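Oligopeptide-binding protein oppA (Lactococcus lactis, PDB 3DRF) binds oligopeptides as the receptor of the OppABCDF ABC transporter, which takes up peptides larger than three amino acids and is essential for growth in milk. Local coordinates at residues Thr61-Pro65 and Ile253-Val257; Lys96-Leu102 and Lys169-Phe175; Ser139-Ile143 and Gly188-Glu192; Asp329-Ala335 and Leu387-Trp393; Gln379-Asn385 and Gln432-Ile436. All coordinates share one frame; numbering follows the deposited sequence.

Followed from the N terminus, the chain first enters contact 1, whose loop stays open from helix 57-62 until strand 252-258 closes it. Within that long excursion lie contacts 2 and 3. Their segments alternate along the sequence, so the loops cross, and they touch where Phe175 meets Tyr189, Asn142 and Phe190; together they join a small antiparallel sheet to two irregular loops. Contacts 4 and 5 open only after contact 1 has closed, on the far side of the chain's centre from it, about 31 and 27 Å away between nearest atoms. They also cross, sharing helix 381-390, which contact 4 ties to helix 330-339 and contact 5 to helix 422-435.

Contact 1 of 5, residues Thr61-Pro65 and Ile253-Val257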
# COMPACT_ATOMS: atom_id res chain seq x y z
N THR A 61 -0.97 9.60 -3.48
CA THR A 61 -0.04 10.31 -4.36
C THR A 61 -0.57 11.72 -4.72
O THR A 61 0.13 12.67 -4.61
CB THR A 61 0.25 9.52 -5.61
OG1 THR A 61 0.88 8.29 -5.24
CG2 THR A 61 1.22 10.29 -6.49
N MET A 62 -1.82 11.81 -5.12
CA MET A 62 -2.46 13.12 -5.45
C MET A 62 -2.51 14.12 -4.30
O MET A 62 -2.55 15.28 -4.56
CB MET A 62 -3.86 12.88 -6.03
CG MET A 62 -3.85 12.06 -7.34
SD MET A 62 -5.52 11.85 -8.05
CE MET A 62 -5.79 13.48 -8.80
N SER A 63 -2.47 13.62 -3.06
CA SER A 63 -2.43 14.46 -1.86
C SER A 63 -1.06 15.09 -1.58
O SER A 63 -0.95 15.86 -0.69
CB SER A 63 -2.88 13.66 -0.61
OG SER A 63 -1.87 12.76 -0.17
N GLY A 64 -0.04 14.74 -2.37
CA GLY A 64 1.32 15.15 -2.08
C GLY A 64 1.53 16.66 -1.83
O GLY A 64 2.06 17.05 -0.84
N PRO A 65 1.06 17.49 -2.77
CA PRO A 65 1.23 18.94 -2.59
C PRO A 65 0.56 19.50 -1.31
O PRO A 65 0.98 20.47 -0.76
CB PRO A 65 0.61 19.55 -3.87
CG PRO A 65 0.75 18.49 -4.91
CD PRO A 65 0.50 17.17 -4.11
N ILE A 253 -1.08 24.44 -8.63
CA ILE A 253 -0.94 23.11 -9.21
C ILE A 253 -2.31 22.50 -9.42
O ILE A 253 -3.06 22.49 -8.50
CB ILE A 253 -0.13 22.13 -8.27
CG1 ILE A 253 1.25 22.68 -7.95
CG2 ILE A 253 -0.05 20.69 -8.94
CD1 ILE A 253 1.96 22.00 -6.72
N THR A 254 -2.60 21.98 -10.60
CA THR A 254 -3.82 21.20 -10.80
C THR A 254 -3.36 19.72 -10.83
O THR A 254 -2.32 19.38 -11.37
CB THR A 254 -4.55 21.63 -12.07
OG1 THR A 254 -3.70 21.39 -13.21
CG2 THR A 254 -4.91 23.09 -11.95
N TYR A 255 -4.13 18.87 -10.21
CA TYR A 255 -3.78 17.44 -10.13
C TYR A 255 -5.04 16.66 -10.51
O TYR A 255 -6.02 16.80 -9.85
CB TYR A 255 -3.27 17.08 -8.72
CG TYR A 255 -2.16 16.02 -8.66
CD1 TYR A 255 -2.17 14.91 -9.46
CD2 TYR A 255 -1.13 16.15 -7.79
CE1 TYR A 255 -1.17 13.96 -9.38
CE2 TYR A 255 -0.13 15.21 -7.71
CZ TYR A 255 -0.16 14.12 -8.52
OH TYR A 255 0.85 13.21 -8.48
N GLU A 256 -4.97 15.90 -11.60
CA GLU A 256 -6.13 15.27 -12.22
C GLU A 256 -5.91 13.78 -12.41
O GLU A 256 -4.81 13.40 -12.69
CB GLU A 256 -6.46 15.92 -13.61
CG GLU A 256 -6.68 17.43 -13.59
CD GLU A 256 -7.15 17.95 -14.93
OE1 GLU A 256 -7.07 17.31 -15.96
OE2 GLU A 256 -7.62 19.07 -14.87
N VAL A 257 -6.91 12.97 -12.53
CA VAL A 257 -6.71 11.61 -13.04
C VAL A 257 -6.78 11.66 -14.57
O VAL A 257 -7.39 12.55 -15.16
CB VAL A 257 -7.69 10.55 -12.45
CG1 VAL A 257 -7.39 10.30 -10.96
CG2 VAL A 257 -9.14 10.93 -12.69
O HOH W 1 2.53 13.51 -6.41
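Met62, on helix 57-62, and Tyr255, in strand 252-258, form the closest backbone pair, their CA atoms 6.5 Å apart, as this helix and the residues that follow lie over one side of a mixed sheet. This is helix-on-sheet packing in a solute-binding protein, with Tyr255 as the central side chain. One face of its ring is turned to the Met62 backbone, and Met62 CA sits 3.9 Å from the ring centroid in a CH-pi contact only 12° off the normal. The Met62 side chain then runs past the CD1-CE1 side of the ring. A bend at its third torsion (chi3 77°) brings CE back to the strand, 3.5 Å from Tyr255 O, while SD makes an oblique Met-aromatic contact and touches Val257 CG1. Pro65 approaches from another direction: its CD lies at the ring edge near CE2, and its CB rests against Ile253 CD1 at 4.0 Å. Strands 34-40 and 234-239 flank the strand and also supply side chains, among them Val37 and Ile235. Tyr255 OH is bonded to Asn276 and, at 2.7 Å, to a water in the ring plane; that water donates to Thr61 O over 3.1 Å.

Contact 2 of 5, residues Lys96-Leu102 and Lys169-Phe175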
# COMPACT_ATOMS: atom_id res chain seq x y z
N LYS A 96 11.18 2.86 26.76
CA LYS A 96 10.36 2.25 25.67
C LYS A 96 9.27 3.22 25.18
O LYS A 96 8.16 2.89 25.13
CB LYS A 96 9.80 0.87 26.10
CG LYS A 96 10.89 -0.06 26.67
CD LYS A 96 10.41 -1.52 26.95
CE LYS A 96 11.54 -2.34 27.54
NZ LYS A 96 11.02 -3.71 27.87
N THR A 97 9.72 4.43 24.87
CA THR A 97 8.81 5.47 24.41
C THR A 97 9.31 6.13 23.10
O THR A 97 10.45 6.09 22.73
CB THR A 97 8.59 6.57 25.49
OG1 THR A 97 9.84 7.20 25.73
CG2 THR A 97 8.13 5.99 26.83
N ALA A 98 8.35 6.70 22.38
CA ALA A 98 8.58 7.72 21.34
C ALA A 98 7.96 9.03 21.83
O ALA A 98 6.84 9.05 22.31
CB ALA A 98 7.96 7.30 19.99
N THR A 99 8.71 10.10 21.69
CA THR A 99 8.23 11.43 22.03
C THR A 99 8.24 12.26 20.76
O THR A 99 9.28 12.46 20.16
CB THR A 99 9.12 12.07 23.10
OG1 THR A 99 9.13 11.24 24.25
CG2 THR A 99 8.55 13.44 23.51
N ILE A 100 7.05 12.74 20.39
CA ILE A 100 6.84 13.51 19.17
C ILE A 100 6.70 14.99 19.57
O ILE A 100 5.90 15.31 20.40
CB ILE A 100 5.55 13.02 18.40
CG1 ILE A 100 5.69 11.59 17.85
CG2 ILE A 100 5.25 13.96 17.26
CD1 ILE A 100 5.50 10.49 18.89
N THR A 101 7.50 15.85 18.96
CA THR A 101 7.42 17.31 19.18
C THR A 101 7.04 18.01 17.88
O THR A 101 7.79 18.04 16.97
CB THR A 101 8.78 17.84 19.69
OG1 THR A 101 9.10 17.15 20.90
CG2 THR A 101 8.73 19.33 19.99
N LEU A 102 5.83 18.54 17.87
CA LEU A 102 5.33 19.29 16.71
C LEU A 102 6.01 20.69 16.71
O LEU A 102 6.18 21.28 17.73
CB LEU A 102 3.80 19.49 16.83
CG LEU A 102 2.98 18.22 16.99
CD1 LEU A 102 1.53 18.58 17.33
CD2 LEU A 102 3.04 17.31 15.75
N LYS A 169 2.30 20.86 22.19
CA LYS A 169 2.98 20.39 20.98
C LYS A 169 3.70 19.04 21.15
O LYS A 169 4.31 18.58 20.24
CB LYS A 169 3.98 21.50 20.51
CG LYS A 169 3.33 22.79 20.05
CD LYS A 169 2.70 22.64 18.67
CE LYS A 169 2.00 23.99 18.27
NZ LYS A 169 1.71 24.02 16.82
N VAL A 170 3.56 18.45 22.32
CA VAL A 170 4.33 17.22 22.67
C VAL A 170 3.40 16.04 22.97
O VAL A 170 2.45 16.15 23.65
CB VAL A 170 5.28 17.48 23.89
CG1 VAL A 170 6.19 16.24 24.17
CG2 VAL A 170 6.14 18.77 23.67
N ILE A 171 3.75 14.90 22.39
CA ILE A 171 3.06 13.64 22.64
C ILE A 171 4.07 12.54 23.03
O ILE A 171 5.03 12.34 22.39
CB ILE A 171 2.29 13.14 21.38
CG1 ILE A 171 1.50 14.31 20.73
CG2 ILE A 171 1.29 12.03 21.84
CD1 ILE A 171 2.25 14.95 19.47
N LYS A 172 3.78 11.87 24.12
CA LYS A 172 4.54 10.69 24.55
C LYS A 172 3.74 9.44 24.22
O LYS A 172 2.61 9.29 24.62
CB LYS A 172 4.75 10.72 26.08
CG LYS A 172 5.54 9.53 26.64
CD LYS A 172 5.59 9.60 28.22
CE LYS A 172 5.45 8.18 28.81
NZ LYS A 172 5.50 8.22 30.33
N VAL A 173 4.35 8.52 23.51
CA VAL A 173 3.76 7.20 23.19
C VAL A 173 4.55 6.09 23.90
O VAL A 173 5.72 5.95 23.73
CB VAL A 173 3.78 6.93 21.66
CG1 VAL A 173 3.14 5.56 21.33
CG2 VAL A 173 3.11 8.13 20.89
N GLN A 174 3.86 5.35 24.75
CA GLN A 174 4.42 4.25 25.52
C GLN A 174 4.19 2.92 24.82
O GLN A 174 3.08 2.50 24.64
CB GLN A 174 3.76 4.22 26.93
CG GLN A 174 4.29 3.10 27.84
CD GLN A 174 5.75 3.34 28.24
OE1 GLN A 174 6.00 4.24 28.96
NE2 GLN A 174 6.67 2.52 27.75
N PHE A 175 5.28 2.27 24.54
CA PHE A 175 5.26 0.94 23.93
C PHE A 175 5.41 -0.16 24.99
O PHE A 175 5.92 0.08 26.03
CB PHE A 175 6.43 0.77 22.90
CG PHE A 175 6.43 1.86 21.82
CD1 PHE A 175 5.37 1.94 20.94
CD2 PHE A 175 7.48 2.73 21.71
CE1 PHE A 175 5.35 2.94 19.94
CE2 PHE A 175 7.47 3.73 20.70
CZ PHE A 175 6.37 3.82 19.86
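Ala98 and Val173 form a hydrogen-bonded antiparallel pair, and Ile100 with Ile171 forms the next; between and beyond them Thr97-Gln174, Thr99-Lys172 and Thr101-Val170 are non-hydrogen-bonded pairs of the same ladder. Six backbone bonds join the strands, from Phe175 N to Lys96 O at one end to Leu102 N to Lys169 O at the other. On the face bearing Ala98 and Ile100, Ile100 CD1 meets Val173 CG2 at 3.9 Å, and Ile171 CD1 reaches across to Ile100 CG2 and Leu102 CG. The Phe175 ring closes this apolar row, its CE2 lying 3.7 Å from Ala98 CB. On the other face Thr99 CG2 touches Val170 CG1 at 3.7 Å. There the Gln174 chain bends at its second torsion (chi2 68°), which lays OE1 3.5 Å from Thr97 CG2 and lets NE2 donate to Phe175 O, nearly straight at 174°; NE2 also bonds Ser95 O. Farther out, Lys96 NZ pairs with Glu177 and Lys169 NZ with Glu113, and Lys96 and Thr97 together stand opposite Asp92, a G1 beta bulge. The two strands are the inner pair of a four-stranded antiparallel sheet, between strands 87-92 and 160-161, and helix 116-127 packs Tyr119 against Ile100, Ile171 and Val173.

Contact 3 of 5, residues Ser139-Ile143 and Gly188-Glu192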
# COMPACT_ATOMS: atom_id res chain seq x y z
N SER A 139 0.58 -4.41 14.69
CA SER A 139 1.63 -3.43 15.09
C SER A 139 1.09 -2.46 16.15
O SER A 139 1.80 -2.07 17.04
CB SER A 139 2.06 -2.60 13.88
OG SER A 139 2.56 -3.42 12.80
N LEU A 140 -0.17 -2.07 16.03
CA LEU A 140 -0.78 -1.08 16.96
C LEU A 140 -1.07 -1.64 18.36
O LEU A 140 -1.20 -0.93 19.28
CB LEU A 140 -2.05 -0.49 16.32
CG LEU A 140 -1.71 0.43 15.10
CD1 LEU A 140 -3.03 0.89 14.49
CD2 LEU A 140 -0.86 1.67 15.49
N ALA A 141 -1.12 -2.98 18.48
CA ALA A 141 -1.28 -3.66 19.79
C ALA A 141 -0.10 -3.46 20.76
O ALA A 141 -0.19 -3.66 21.91
CB ALA A 141 -1.56 -5.15 19.57
N ASN A 142 1.02 -3.03 20.19
CA ASN A 142 2.25 -2.75 20.94
C ASN A 142 2.28 -1.38 21.64
O ASN A 142 3.17 -1.14 22.39
CB ASN A 142 3.49 -2.99 20.03
CG ASN A 142 4.85 -2.65 20.71
OD1 ASN A 142 5.24 -3.28 21.63
ND2 ASN A 142 5.50 -1.65 20.19
N ILE A 143 1.27 -0.56 21.42
CA ILE A 143 1.09 0.68 22.21
C ILE A 143 0.21 0.35 23.41
O ILE A 143 -0.86 -0.15 23.28
CB ILE A 143 0.48 1.81 21.34
CG1 ILE A 143 1.52 2.26 20.31
CG2 ILE A 143 0.08 3.04 22.27
CD1 ILE A 143 0.90 3.23 19.23
N GLY A 188 5.28 1.43 11.12
CA GLY A 188 3.92 1.00 11.47
C GLY A 188 3.63 0.89 12.96
O GLY A 188 2.52 0.77 13.34
N TYR A 189 4.65 0.94 13.80
CA TYR A 189 4.51 0.83 15.29
C TYR A 189 4.11 2.15 15.96
O TYR A 189 3.55 2.14 17.00
CB TYR A 189 5.78 0.20 15.91
CG TYR A 189 5.90 -1.28 15.54
CD1 TYR A 189 5.15 -2.22 16.19
CD2 TYR A 189 6.73 -1.71 14.49
CE1 TYR A 189 5.22 -3.58 15.88
CE2 TYR A 189 6.80 -3.08 14.14
CZ TYR A 189 6.04 -4.00 14.85
OH TYR A 189 6.05 -5.34 14.56
N PHE A 190 4.42 3.27 15.32
CA PHE A 190 3.83 4.57 15.67
C PHE A 190 3.50 5.26 14.36
O PHE A 190 4.12 5.05 13.37
CB PHE A 190 4.68 5.42 16.62
CG PHE A 190 6.04 5.83 16.07
CD1 PHE A 190 6.19 7.02 15.35
CD2 PHE A 190 7.17 5.02 16.32
CE1 PHE A 190 7.47 7.39 14.86
CE2 PHE A 190 8.41 5.40 15.83
CZ PHE A 190 8.58 6.55 15.14
N LEU A 191 2.45 6.04 14.40
CA LEU A 191 1.90 6.69 13.20
C LEU A 191 2.58 8.04 12.97
O LEU A 191 3.23 8.58 13.84
CB LEU A 191 0.34 6.83 13.31
CG LEU A 191 -0.41 5.48 13.52
CD1 LEU A 191 -1.93 5.69 13.76
CD2 LEU A 191 -0.14 4.50 12.30
N GLU A 192 2.35 8.60 11.79
CA GLU A 192 3.17 9.73 11.33
C GLU A 192 2.36 10.85 10.75
O GLU A 192 2.91 11.68 10.09
CB GLU A 192 4.22 9.24 10.28
CG GLU A 192 5.09 8.05 10.77
CD GLU A 192 6.15 7.63 9.77
OE1 GLU A 192 6.69 8.45 9.04
OE2 GLU A 192 6.43 6.46 9.77
O HOH W 2 3.42 -0.15 18.48
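Ser139, the first residue of its segment, lays CB over one face of the Tyr189 ring, 4.1 Å from the centroid and displaced toward the rim. This CH-pi contact is made by the methylene; the same CB lies 3.4 Å from Gly188 O. The hydroxyl lies anti to the carbonyl carbon (chi1 -58°) and is bonded to Asp483 of helix 482-485, while Tyr189 OH bonds Asp509, so both polar ends turn to partners beyond the two loops. Next in order, Leu140 starts out away from the other loop, yet CD2 comes back to 4.3 Å from Leu191 CG, and both leucines also touch Ile126 of helix 116-127. The Asn142 side chain crosses that of Tyr189 at about a right angle, with amide and ring planes 89° apart. Its CG is anti to the backbone N (chi1 177°), which leaves ND2 alongside the Tyr189 ring, where it donates to a shared water over 3.1 Å and also to Glu177 O. That water, lying in the plane of the Tyr189 ring at its edge, donates to Ser139 O and, at 2.7 Å, to Tyr189 O. Three bonds therefore hold it, and it substitutes for a direct polar link between the loops. Ile143 ends the walk with CD1 3.6 Å from Tyr189 O. The arrangement is a water-bridged packing of two irregular loops, joined beside helix 116-127 in the solute-binding fold.

Contact 4 of 5, residues Asp329-Ala335 and Leu387-Trp393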
# COMPACT_ATOMS: atom_id res chain seq x y z
N ASP A 329 -5.52 -27.20 -0.19
CA ASP A 329 -4.45 -28.19 -0.50
C ASP A 329 -3.18 -27.41 -0.89
O ASP A 329 -3.15 -26.77 -1.91
CB ASP A 329 -4.86 -29.14 -1.66
CG ASP A 329 -5.95 -30.20 -1.27
OD1 ASP A 329 -5.97 -30.60 -0.13
OD2 ASP A 329 -6.65 -30.67 -2.14
N GLN A 330 -2.16 -27.50 -0.05
CA GLN A 330 -0.87 -26.89 -0.33
C GLN A 330 -0.32 -27.20 -1.74
O GLN A 330 0.17 -26.37 -2.38
CB GLN A 330 0.15 -27.28 0.74
CG GLN A 330 1.45 -26.55 0.67
CD GLN A 330 2.24 -26.78 1.96
OE1 GLN A 330 1.99 -27.73 2.67
NE2 GLN A 330 3.21 -26.03 2.17
N ASN A 331 -0.43 -28.43 -2.19
CA ASN A 331 0.03 -28.80 -3.55
C ASN A 331 -0.67 -28.02 -4.65
O ASN A 331 -0.10 -27.72 -5.62
CB ASN A 331 -0.15 -30.31 -3.79
CG ASN A 331 0.96 -31.14 -3.16
OD1 ASN A 331 1.46 -30.79 -2.16
ND2 ASN A 331 1.33 -32.24 -3.78
N VAL A 332 -1.98 -27.79 -4.46
CA VAL A 332 -2.75 -26.97 -5.42
C VAL A 332 -2.25 -25.51 -5.51
O VAL A 332 -2.05 -24.99 -6.52
CB VAL A 332 -4.26 -27.03 -5.08
CG1 VAL A 332 -5.09 -26.15 -6.04
CG2 VAL A 332 -4.75 -28.51 -5.21
N ARG A 333 -2.06 -24.92 -4.34
CA ARG A 333 -1.53 -23.52 -4.25
C ARG A 333 -0.18 -23.39 -4.96
O ARG A 333 0.04 -22.52 -5.69
CB ARG A 333 -1.38 -23.06 -2.76
CG ARG A 333 -2.78 -23.00 -2.06
CD ARG A 333 -2.75 -22.25 -0.69
NE ARG A 333 -1.71 -22.79 0.23
CZ ARG A 333 -1.93 -23.73 1.14
NH1 ARG A 333 -3.11 -24.32 1.24
NH2 ARG A 333 -0.96 -24.14 1.95
N GLN A 334 0.70 -24.35 -4.68
CA GLN A 334 2.03 -24.34 -5.28
C GLN A 334 1.96 -24.57 -6.80
O GLN A 334 2.59 -23.87 -7.55
CB GLN A 334 2.90 -25.45 -4.63
CG GLN A 334 3.29 -25.15 -3.13
CD GLN A 334 4.08 -26.27 -2.53
OE1 GLN A 334 4.19 -27.30 -3.11
NE2 GLN A 334 4.67 -26.04 -1.38
N ALA A 335 1.12 -25.52 -7.21
CA ALA A 335 1.00 -25.89 -8.64
C ALA A 335 0.52 -24.67 -9.48
O ALA A 335 1.02 -24.39 -10.51
CB ALA A 335 0.05 -27.14 -8.84
N LEU A 387 2.80 -32.26 -8.83
CA LEU A 387 2.23 -31.91 -7.53
C LEU A 387 0.76 -32.28 -7.46
O LEU A 387 0.30 -32.78 -6.48
CB LEU A 387 2.40 -30.40 -7.25
CG LEU A 387 3.83 -30.00 -6.86
CD1 LEU A 387 3.98 -28.50 -6.98
CD2 LEU A 387 4.12 -30.36 -5.36
N LEU A 388 0.04 -32.01 -8.54
CA LEU A 388 -1.40 -32.28 -8.58
C LEU A 388 -1.67 -33.80 -8.65
O LEU A 388 -2.53 -34.27 -7.98
CB LEU A 388 -2.05 -31.53 -9.78
CG LEU A 388 -2.07 -29.98 -9.54
CD1 LEU A 388 -2.50 -29.29 -10.85
CD2 LEU A 388 -3.02 -29.68 -8.37
N ASP A 389 -0.90 -34.51 -9.47
CA ASP A 389 -1.00 -35.98 -9.57
C ASP A 389 -0.76 -36.60 -8.17
O ASP A 389 -1.52 -37.39 -7.73
CB ASP A 389 0.07 -36.57 -10.52
CG ASP A 389 -0.32 -36.51 -11.95
OD1 ASP A 389 -1.47 -36.23 -12.26
OD2 ASP A 389 0.55 -36.69 -12.75
N GLU A 390 0.32 -36.17 -7.52
CA GLU A 390 0.71 -36.67 -6.17
C GLU A 390 -0.35 -36.40 -5.11
O GLU A 390 -0.48 -37.13 -4.18
CB GLU A 390 2.07 -36.09 -5.73
CG GLU A 390 3.26 -36.62 -6.51
CD GLU A 390 4.55 -35.94 -6.18
OE1 GLU A 390 4.58 -34.86 -5.58
OE2 GLU A 390 5.54 -36.49 -6.57
N ASP A 391 -1.12 -35.33 -5.26
CA ASP A 391 -2.15 -34.94 -4.31
C ASP A 391 -3.54 -35.49 -4.62
O ASP A 391 -4.46 -35.17 -4.02
CB ASP A 391 -2.19 -33.38 -4.18
CG ASP A 391 -2.88 -32.90 -2.94
OD1 ASP A 391 -2.63 -33.38 -1.88
OD2 ASP A 391 -3.78 -32.11 -3.06
N GLY A 392 -3.64 -36.37 -5.60
CA GLY A 392 -4.92 -37.01 -5.88
C GLY A 392 -5.88 -36.24 -6.77
O GLY A 392 -7.01 -36.53 -6.80
N TRP A 393 -5.40 -35.19 -7.42
CA TRP A 393 -6.22 -34.42 -8.35
C TRP A 393 -5.98 -35.04 -9.75
O TRP A 393 -5.16 -34.59 -10.46
CB TRP A 393 -5.84 -32.92 -8.27
CG TRP A 393 -6.39 -32.21 -7.05
CD1 TRP A 393 -5.74 -31.94 -5.89
CD2 TRP A 393 -7.74 -31.78 -6.89
NE1 TRP A 393 -6.60 -31.35 -5.01
CE2 TRP A 393 -7.83 -31.23 -5.57
CE3 TRP A 393 -8.87 -31.81 -7.69
CZ2 TRP A 393 -8.99 -30.70 -5.08
CZ3 TRP A 393 -10.04 -31.29 -7.20
CH2 TRP A 393 -10.08 -30.73 -5.88
O HOH W 3 -4.24 -33.09 0.26
O HOH W 4 -1.69 -30.63 -0.68
O HOH W 5 3.65 -33.95 -3.24
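Asn331 and Leu387 bring the backbones closest, CA to CA 5.5 Å, where the first turn of helix 330-339 meets the last turns of helix 381-390. Asn331 ND2 donates to Leu387 O at 2.9 Å, nearly straight (167°) and close to its own amide plane, though tilted 25° from the carbonyl plane. The same nitrogen gives a bond to a water that in turn donates to Glu390 OE1. Beside this polar link, Ala335 CB fits against Leu388 CG at 3.6 Å, and Val332 CG2 touches both Leu388 CD2 and the indole, 3.4 Å from Trp393 NE1. From the indole edge NE1 donates to the anti side of Asp329 OD2 over 2.9 Å. Asp391 OD2 stands 3.3 Å from Asp329 OD2, their carboxylate planes roughly perpendicular; Lys404 forms salt bridges with both oxygens and probably offsets the like charges, while a water donates to the OD1 atoms of both. Replacing Trp393 by an alanine would probably leave Asp329 without this N-H donor and open a gap beside Val332 CG2. Helix 381-390 closes in a Schellman motif, in which Gly392, at positive phi, is the C-prime residue, with Trp393 N bonded to Leu388 O and Gly392 N to Asp389 O.

Contact 5 of 5, residues Gln379-Asn385 and Gln432-Ile436; sequences QDLDKAN and QWKKI
Leu381 and Ile436 meet at about a right angle, Leu381 CD2 lying 3.7 Å from Ile436 CG2. The same methyl also meets Ala384 CB at 3.7 Å, so one branch of the isoleucine touches two residues a helical turn apart. It gets there because CG2 lies anti to the carbonyl carbon, while CG1 takes the position between the backbone N and that carbon (chi1 63°). Asn385 crosses Ile436 obliquely, with OD1 3.2 Å from Ile436 CA; that oxygen accepts from Arg402, which also bonds Ile436 O and thus ties the two segments through one guanidinium. This is helix-end packing: the first turns of helix 381-390, whose N-cap Asp380 accepts from Lys383 N through OD1, lie against the last turn of helix 422-435, and Ala335 and Ala339 of helix 330-339 pack on Ala384 and Ile436. At the outer side Leu381 CD1 touches Lys435 CD at 3.9 Å. The Gln379 side chain crosses that of Gln432 at about a right angle. The lysine, extended beyond CG, carries NZ back to Gln432 OE1, 2.8 Å away and tilted 22° from the carbonyl plane. A leucine in place of Gln432 would probably leave Lys435 NZ without this acceptor and its chain freer to swing off Leu381.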
# COMPACT_ATOMS: atom_id res chain seq x y z
N GLN A 379 8.64 -20.57 -14.75
CA GLN A 379 7.52 -21.47 -15.03
C GLN A 379 8.00 -22.93 -14.92
O GLN A 379 9.07 -23.24 -15.36
CB GLN A 379 6.94 -21.21 -16.43
CG GLN A 379 5.65 -22.05 -16.67
CD GLN A 379 5.03 -21.80 -18.06
OE1 GLN A 379 3.85 -21.76 -18.21
NE2 GLN A 379 5.85 -21.70 -19.03
N ASP A 380 7.21 -23.77 -14.29
CA ASP A 380 7.52 -25.22 -14.21
C ASP A 380 6.20 -26.01 -14.30
O ASP A 380 5.66 -26.46 -13.35
CB ASP A 380 8.34 -25.55 -12.96
CG ASP A 380 8.99 -26.91 -13.03
OD1 ASP A 380 8.57 -27.70 -13.84
OD2 ASP A 380 9.92 -27.09 -12.27
N LEU A 381 5.76 -26.21 -15.53
CA LEU A 381 4.52 -26.94 -15.79
C LEU A 381 4.64 -28.42 -15.39
O LEU A 381 3.75 -28.98 -14.89
CB LEU A 381 4.11 -26.83 -17.28
CG LEU A 381 3.68 -25.42 -17.69
CD1 LEU A 381 3.65 -25.38 -19.24
CD2 LEU A 381 2.29 -25.12 -17.17
N ASP A 382 5.81 -29.01 -15.59
CA ASP A 382 5.99 -30.40 -15.21
C ASP A 382 5.85 -30.58 -13.68
O ASP A 382 5.23 -31.49 -13.23
CB ASP A 382 7.37 -30.96 -15.66
CG ASP A 382 7.53 -31.08 -17.17
OD1 ASP A 382 6.59 -30.92 -17.87
OD2 ASP A 382 8.65 -31.28 -17.55
N LYS A 383 6.48 -29.69 -12.92
CA LYS A 383 6.35 -29.74 -11.44
C LYS A 383 4.90 -29.54 -10.97
O LYS A 383 4.45 -30.20 -10.12
CB LYS A 383 7.29 -28.72 -10.78
CG LYS A 383 7.26 -28.75 -9.26
CD LYS A 383 8.42 -27.93 -8.67
CE LYS A 383 8.46 -28.15 -7.18
NZ LYS A 383 9.55 -27.46 -6.46
N ALA A 384 4.22 -28.58 -11.58
CA ALA A 384 2.83 -28.33 -11.27
C ALA A 384 1.96 -29.56 -11.48
O ALA A 384 1.25 -29.94 -10.63
CB ALA A 384 2.32 -27.16 -12.12
N ASN A 385 2.07 -30.17 -12.66
CA ASN A 385 1.32 -31.41 -12.95
C ASN A 385 1.68 -32.57 -11.97
O ASN A 385 0.81 -33.25 -11.53
CB ASN A 385 1.53 -31.82 -14.45
CG ASN A 385 0.64 -31.02 -15.42
OD1 ASN A 385 -0.51 -30.93 -15.27
ND2 ASN A 385 1.26 -30.50 -16.45
N GLN A 432 -2.50 -21.05 -19.20
CA GLN A 432 -1.48 -21.85 -18.52
C GLN A 432 -2.13 -22.82 -17.50
O GLN A 432 -1.73 -23.95 -17.38
CB GLN A 432 -0.42 -20.96 -17.80
CG GLN A 432 0.25 -19.89 -18.68
CD GLN A 432 0.78 -20.44 -20.02
OE1 GLN A 432 1.51 -21.37 -20.06
NE2 GLN A 432 0.36 -19.81 -21.07
N TRP A 433 -3.14 -22.35 -16.79
CA TRP A 433 -3.81 -23.18 -15.82
C TRP A 433 -4.57 -24.37 -16.48
O TRP A 433 -4.58 -25.42 -15.95
CB TRP A 433 -4.71 -22.25 -14.95
CG TRP A 433 -3.84 -21.40 -14.00
CD1 TRP A 433 -2.69 -21.76 -13.45
CD2 TRP A 433 -4.07 -20.05 -13.61
NE1 TRP A 433 -2.17 -20.76 -12.68
CE2 TRP A 433 -3.01 -19.68 -12.76
CE3 TRP A 433 -5.08 -19.13 -13.85
CZ2 TRP A 433 -2.92 -18.42 -12.15
CZ3 TRP A 433 -5.00 -17.84 -13.25
CH2 TRP A 433 -3.91 -17.50 -12.43
N LYS A 434 -5.11 -24.12 -17.65
CA LYS A 434 -5.72 -25.22 -18.43
C LYS A 434 -4.66 -26.31 -18.75
O LYS A 434 -4.98 -27.46 -18.71
CB LYS A 434 -6.38 -24.65 -19.67
CG LYS A 434 -7.05 -25.74 -20.56
CD LYS A 434 -7.81 -25.08 -21.70
CE LYS A 434 -8.62 -26.11 -22.56
NZ LYS A 434 -9.09 -25.46 -23.83
N LYS A 435 -3.43 -25.90 -19.06
CA LYS A 435 -2.34 -26.88 -19.29
C LYS A 435 -2.11 -27.80 -18.10
O LYS A 435 -1.66 -28.91 -18.29
CB LYS A 435 -1.00 -26.20 -19.64
CG LYS A 435 -1.01 -25.33 -20.92
CD LYS A 435 0.35 -24.58 -21.06
CE LYS A 435 0.36 -23.67 -22.24
NZ LYS A 435 1.66 -23.04 -22.33
N ILE A 436 -2.41 -27.36 -16.89
CA ILE A 436 -2.25 -28.24 -15.70
C ILE A 436 -3.56 -28.79 -15.16
O ILE A 436 -3.61 -29.30 -14.11
CB ILE A 436 -1.44 -27.57 -14.54
CG1 ILE A 436 -2.19 -26.32 -14.01
CG2 ILE A 436 0.06 -27.20 -15.02
CD1 ILE A 436 -1.70 -25.83 -12.63